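Local coordinates for protein polymerase cofactor VP35 (Reston ebolavirus, PDB 3KS4) that binds double-stranded RNA through its C-terminal domain, a step in suppressing host innate immunity, and by its name also serves as a cofactor of the viral polymerase, at residues Asp67-Met72 / Gln85-Ile90; Asp74-Phe79 / Ser116-Leu121. All blocks are in the same frame, centred on the assembly; numbering follows the deposited sequence.

Both contacts lie in the helical part of the RNA-binding domain, their centres about 10 Å apart. Contact 1 is a buried helix-to-helix interface between helix 65-74 and helix 82-97; contact 2 lies at the surface, where the loop joining those same two helices meets the first turn of helix 117-127. The first is almost wholly aliphatic, with a lysine and a glutamine at its margin. The second mixes prolines, a histidine and a glutamine with a pair of leucines. Two packing pairs join them, Met72 SD with Leu121 CD2 and Val87 CG2 with Leu76 CD1, each at 3.8 Å, so the apolar packing of contact 1 continues into the inner side of contact 2.

Contact 1: residues Asp67-Met72 / Gln85-Ile90; sequences DLKEIM and QLVQVI
Segments 67-72 and 85-90, both helical, run nearly antiparallel at 153° and come nearest in backbone at Lys69 and Val87, whose CA atoms are 6.2 Å apart. Val87 makes most of the contact from its helix, with both methyls on Met72. Its CG2 meets Met72 CB at 3.7 Å, and its CG1, placed anti to the backbone N (chi1 167°), turns toward segment 67-72 to lie 3.8 Å from Met72 SD. The two side chains slide past each other in opposite directions. Beyond CG the methionine is extended, which carries its CE on to Ile90, 4.5 Å from CG2 of that residue. Lys69 crosses Val87 at about a right angle, its CA 3.8 Å and its CG 4.0 Å from Val87 CG1, and its methylenes then run outward beside Gln88. That glutamine has a weak hydrogen bond from NE2 to the hydroxyl of Tyr73. Ile124 of helix 117-127 also touches Met72, and Ile103 of helix 100-112 touches Ile90. Met72, Val87 and Ile90 belong to the interior of the helical part of the domain, with Lys69 and Gln88 at its margin. The touching groups are methyls, methylenes, a thioether sulfur and the CA of Lys69, so this part of the helix pairing rests on van der Waals contact and burial of apolar groups.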
loop_
_atom_site.group_PDB
_atom_site.type_symbol
_atom_site.label_atom_id
_atom_site.label_comp_id
_atom_site.label_asym_id
_atom_site.label_seq_id
_atom_site.Cartn_x
_atom_site.Cartn_y
_atom_site.Cartn_z
ATOM N N ASP A 67 -12.045 0.335 8.880
ATOM C CA ASP A 67 -13.038 0.962 8.017
ATOM C C ASP A 67 -12.457 1.644 6.763
ATOM O O ASP A 67 -13.081 1.623 5.698
ATOM C CB ASP A 67 -13.904 1.933 8.823
ATOM C CG ASP A 67 -14.931 1.214 9.708
ATOM O OD1 ASP A 67 -15.155 -0.005 9.519
ATOM O OD2 ASP A 67 -15.520 1.871 10.592
ATOM N N LEU A 68 -11.275 2.248 6.882
ATOM C CA LEU A 68 -10.648 2.869 5.721
ATOM C C LEU A 68 -10.252 1.773 4.731
ATOM O O LEU A 68 -10.483 1.883 3.522
ATOM C CB LEU A 68 -9.422 3.683 6.132
ATOM C CG LEU A 68 -8.670 4.431 5.028
ATOM C CD1 LEU A 68 -9.605 5.377 4.228
ATOM C CD2 LEU A 68 -7.534 5.201 5.646
ATOM N N LYS A 69 -9.661 0.704 5.251
ATOM C CA LYS A 69 -9.351 -0.433 4.399
ATOM C C LYS A 69 -10.601 -0.919 3.647
ATOM O O LYS A 69 -10.564 -1.112 2.429
ATOM C CB LYS A 69 -8.727 -1.566 5.202
ATOM C CG LYS A 69 -8.588 -2.853 4.404
ATOM C CD LYS A 69 -8.189 -4.016 5.281
ATOM C CE LYS A 69 -8.109 -5.304 4.470
ATOM N NZ LYS A 69 -7.734 -6.485 5.299
ATOM N N GLU A 70 -11.710 -1.090 4.358
ATOM C CA GLU A 70 -12.920 -1.558 3.696
ATOM C C GLU A 70 -13.416 -0.589 2.607
ATOM O O GLU A 70 -13.742 -0.992 1.485
ATOM C CB GLU A 70 -14.024 -1.852 4.707
ATOM C CG GLU A 70 -15.372 -2.051 4.044
ATOM C CD GLU A 70 -16.501 -2.333 5.027
ATOM O OE1 GLU A 70 -16.236 -2.473 6.245
ATOM O OE2 GLU A 70 -17.662 -2.408 4.569
ATOM N N ILE A 71 -13.464 0.692 2.942
ATOM C CA ILE A 71 -13.821 1.714 1.966
ATOM C C ILE A 71 -12.937 1.627 0.711
ATOM O O ILE A 71 -13.425 1.627 -0.416
ATOM C CB ILE A 71 -13.726 3.100 2.621
ATOM C CG1 ILE A 71 -15.012 3.388 3.391
ATOM C CG2 ILE A 71 -13.448 4.201 1.606
ATOM C CD1 ILE A 71 -14.991 4.732 4.051
ATOM N N MET A 72 -11.635 1.529 0.913
ATOM C CA MET A 72 -10.708 1.397 -0.205
ATOM C C MET A 72 -10.930 0.106 -0.998
ATOM O O MET A 72 -11.059 0.140 -2.223
ATOM C CB MET A 72 -9.269 1.495 0.302
ATOM C CG MET A 72 -8.899 2.920 0.721
ATOM S SD MET A 72 -7.225 3.094 1.386
ATOM C CE MET A 72 -7.129 4.893 1.465
ATOM N N GLN A 85 -2.726 -4.756 -1.445
ATOM C CA GLN A 85 -1.584 -4.752 -0.546
ATOM C C GLN A 85 -1.180 -3.317 -0.202
ATOM O O GLN A 85 -0.825 -3.007 0.944
ATOM C CB GLN A 85 -0.416 -5.502 -1.201
ATOM C CG GLN A 85 0.789 -5.635 -0.318
ATOM C CD GLN A 85 0.545 -6.532 0.879
ATOM O OE1 GLN A 85 0.154 -7.689 0.734
ATOM N NE2 GLN A 85 0.780 -6.002 2.070
ATOM N N LEU A 86 -1.253 -2.438 -1.196
ATOM C CA LEU A 86 -0.956 -1.026 -0.974
ATOM C C LEU A 86 -1.956 -0.402 0.015
ATOM O O LEU A 86 -1.588 0.418 0.860
ATOM C CB LEU A 86 -0.954 -0.264 -2.307
ATOM C CG LEU A 86 -0.665 1.244 -2.202
ATOM C CD1 LEU A 86 0.683 1.498 -1.482
ATOM C CD2 LEU A 86 -0.689 1.919 -3.591
ATOM N N VAL A 87 -3.223 -0.797 -0.089
ATOM C CA VAL A 87 -4.228 -0.317 0.851
ATOM C C VAL A 87 -3.776 -0.649 2.265
ATOM O O VAL A 87 -3.862 0.179 3.182
ATOM C CB VAL A 87 -5.622 -0.935 0.585
ATOM C CG1 VAL A 87 -6.561 -0.663 1.756
ATOM C CG2 VAL A 87 -6.217 -0.405 -0.718
ATOM N N GLN A 88 -3.270 -1.862 2.437
ATOM C CA GLN A 88 -2.853 -2.307 3.760
ATOM C C GLN A 88 -1.648 -1.525 4.263
ATOM O O GLN A 88 -1.566 -1.174 5.439
ATOM C CB GLN A 88 -2.574 -3.809 3.768
ATOM C CG GLN A 88 -3.804 -4.675 3.463
ATOM C CD GLN A 88 -3.460 -6.165 3.335
ATOM O OE1 GLN A 88 -2.803 -6.740 4.205
ATOM N NE2 GLN A 88 -3.897 -6.786 2.237
ATOM N N VAL A 89 -0.716 -1.237 3.367
ATOM C CA VAL A 89 0.461 -0.477 3.755
ATOM C C VAL A 89 0.054 0.936 4.148
ATOM O O VAL A 89 0.477 1.471 5.183
ATOM C CB VAL A 89 1.505 -0.457 2.617
ATOM C CG1 VAL A 89 2.654 0.484 2.966
ATOM C CG2 VAL A 89 2.021 -1.873 2.374
ATOM N N ILE A 90 -0.801 1.537 3.335
ATOM C CA ILE A 90 -1.274 2.883 3.617
ATOM C C ILE A 90 -1.989 2.956 4.984
ATOM O O ILE A 90 -1.708 3.844 5.817
ATOM C CB ILE A 90 -2.164 3.387 2.462
ATOM C CG1 ILE A 90 -1.308 3.607 1.206
ATOM C CG2 ILE A 90 -2.855 4.664 2.848
ATOM C CD1 ILE A 90 -2.083 4.008 -0.018
#

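Contact 2: residues Asp74-Phe79 / Ser116-Leu121; sequences DHLPGF and SPQCAL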
loop_
_atom_site.group_PDB
_atom_site.type_symbol
_atom_site.label_atom_id
_atom_site.label_comp_id
_atom_site.label_asym_id
_atom_site.label_seq_id
_atom_site.Cartn_x
_atom_site.Cartn_y
_atom_site.Cartn_z
ATOM N N ASP A 74 -13.532 -1.532 -1.241
ATOM C CA ASP A 74 -14.801 -1.444 -1.944
ATOM C C ASP A 74 -14.620 -0.863 -3.343
ATOM O O ASP A 74 -15.385 -1.178 -4.249
ATOM C CB ASP A 74 -15.815 -0.634 -1.140
ATOM C CG ASP A 74 -16.536 -1.475 -0.106
ATOM O OD1 ASP A 74 -16.344 -2.713 -0.099
ATOM O OD2 ASP A 74 -17.300 -0.900 0.699
ATOM N N HIS A 75 -13.593 -0.034 -3.512
ATOM C CA HIS A 75 -13.327 0.640 -4.778
ATOM C C HIS A 75 -12.405 -0.161 -5.706
ATOM O O HIS A 75 -12.158 0.250 -6.842
ATOM C CB HIS A 75 -12.670 1.999 -4.521
ATOM C CG HIS A 75 -13.605 3.050 -4.003
ATOM N ND1 HIS A 75 -13.897 3.194 -2.665
ATOM C CD2 HIS A 75 -14.281 4.035 -4.643
ATOM C CE1 HIS A 75 -14.726 4.211 -2.502
ATOM N NE2 HIS A 75 -14.972 4.741 -3.688
ATOM N N LEU A 76 -11.876 -1.285 -5.231
ATOM C CA LEU A 76 -10.916 -2.030 -6.035
ATOM C C LEU A 76 -11.507 -3.245 -6.731
ATOM O O LEU A 76 -12.295 -3.991 -6.152
ATOM C CB LEU A 76 -9.698 -2.452 -5.205
ATOM C CG LEU A 76 -8.795 -1.336 -4.677
ATOM C CD1 LEU A 76 -7.664 -1.919 -3.861
ATOM C CD2 LEU A 76 -8.238 -0.464 -5.811
ATOM N N PRO A 77 -11.103 -3.450 -7.988
ATOM C CA PRO A 77 -11.367 -4.682 -8.746
ATOM C C PRO A 77 -10.523 -5.837 -8.220
ATOM O O PRO A 77 -9.418 -5.621 -7.728
ATOM C CB PRO A 77 -10.882 -4.328 -10.150
ATOM C CG PRO A 77 -9.826 -3.251 -9.918
ATOM C CD PRO A 77 -10.372 -2.444 -8.783
ATOM N N GLY A 78 -11.036 -7.053 -8.337
ATOM C CA GLY A 78 -10.273 -8.237 -7.980
ATOM C C GLY A 78 -10.024 -8.409 -6.495
ATOM O O GLY A 78 -10.667 -7.774 -5.649
ATOM N N PHE A 79 -9.083 -9.287 -6.174
ATOM C CA PHE A 79 -8.732 -9.532 -4.786
ATOM C C PHE A 79 -7.254 -9.866 -4.696
ATOM O O PHE A 79 -6.702 -10.515 -5.587
ATOM C CB PHE A 79 -9.585 -10.670 -4.212
ATOM C CG PHE A 79 -9.303 -12.010 -4.825
ATOM C CD1 PHE A 79 -8.697 -13.017 -4.081
ATOM C CD2 PHE A 79 -9.631 -12.267 -6.150
ATOM C CE1 PHE A 79 -8.428 -14.266 -4.644
ATOM C CE2 PHE A 79 -9.361 -13.512 -6.722
ATOM C CZ PHE A 79 -8.760 -14.513 -5.965
ATOM N N SER A 116 -9.198 7.466 -10.998
ATOM C CA SER A 116 -9.630 6.114 -10.628
ATOM C C SER A 116 -9.123 5.800 -9.221
ATOM O O SER A 116 -8.173 6.429 -8.734
ATOM C CB SER A 116 -9.078 5.068 -11.605
ATOM O OG SER A 116 -7.685 4.839 -11.375
ATOM N N PRO A 117 -9.750 4.822 -8.564
ATOM C CA PRO A 117 -9.328 4.410 -7.219
ATOM C C PRO A 117 -7.861 3.956 -7.153
ATOM O O PRO A 117 -7.174 4.327 -6.199
ATOM C CB PRO A 117 -10.270 3.258 -6.897
ATOM C CG PRO A 117 -11.506 3.563 -7.701
ATOM C CD PRO A 117 -11.022 4.195 -8.973
ATOM N N GLN A 118 -7.394 3.182 -8.135
ATOM C CA GLN A 118 -5.987 2.775 -8.177
ATOM C C GLN A 118 -5.105 4.015 -8.228
ATOM O O GLN A 118 -4.140 4.153 -7.469
ATOM C CB GLN A 118 -5.692 1.906 -9.408
ATOM C CG GLN A 118 -6.403 0.553 -9.457
ATOM C CD GLN A 118 -7.781 0.624 -10.121
ATOM O OE1 GLN A 118 -8.500 1.640 -10.040
ATOM N NE2 GLN A 118 -8.159 -0.465 -10.780
ATOM N N CYS A 119 -5.450 4.923 -9.129
ATOM C CA CYS A 119 -4.712 6.168 -9.272
ATOM C C CYS A 119 -4.735 6.994 -7.967
ATOM O O CYS A 119 -3.739 7.617 -7.587
ATOM C CB CYS A 119 -5.256 6.968 -10.468
ATOM S SG CYS A 119 -4.415 8.549 -10.713
ATOM N N ALA A 120 -5.859 6.967 -7.261
ATOM C CA ALA A 120 -5.969 7.717 -6.011
ATOM C C ALA A 120 -5.025 7.187 -4.945
ATOM O O ALA A 120 -4.504 7.960 -4.138
ATOM C CB ALA A 120 -7.426 7.721 -5.488
ATOM N N LEU A 121 -4.815 5.871 -4.930
ATOM C CA LEU A 121 -3.911 5.265 -3.950
ATOM C C LEU A 121 -2.498 5.715 -4.256
ATOM O O LEU A 121 -1.725 6.047 -3.348
ATOM C CB LEU A 121 -4.015 3.740 -3.961
ATOM C CG LEU A 121 -5.404 3.186 -3.611
ATOM C CD1 LEU A 121 -5.529 1.703 -3.967
ATOM C CD2 LEU A 121 -5.778 3.443 -2.142
#
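The carbonyl O of Ser116 accepts the N-H of Ala120 at 2.8 Å, opening the first turn of helix 117-127 just where Pro117 lies against His75. Ser116 is the N-cap of this helix: its OG accepts from Cys119 N at 3.2 Å along a nearly straight path (N-H...O 163°), meeting a backbone N-H that has no earlier helical carbonyl to bind. Pro117 follows in the first turn, a position that suits proline because no N-H is needed there. The loop after helix 65-74 lies alongside the first turns of this helix. His75 and Pro117 cross at about a right angle, with His75 CB 3.6 Å from Pro117 CB, and the carbonyl O of His75 lies 3.5 Å from CG of the same proline. The imidazole is held from elsewhere: its ND1 is hydrogen-bonded to Ile71 O, and its ring and that of Phe107 of helix 100-112 meet edge to face. These partners probably fix the ring's rotation; the closest side-chain touch on the proline comes from CB, with ring atom CD2 also near Pro117 CG. Farther in, Leu76 and Leu121 reach toward each other tip to tip, CD2 to CD1 at 3.9 Å; Leu76 also touches His84 of helix 82-97, and Leu121 touches Leu86. Pro77, exposed at the margin, meets Gln118, the two coming from opposite directions. A bend at chi2 (88°) swings the glutamine amide toward the loop, and its NE2 comes to rest against the proline ring, 3.4 Å from Pro77 CG.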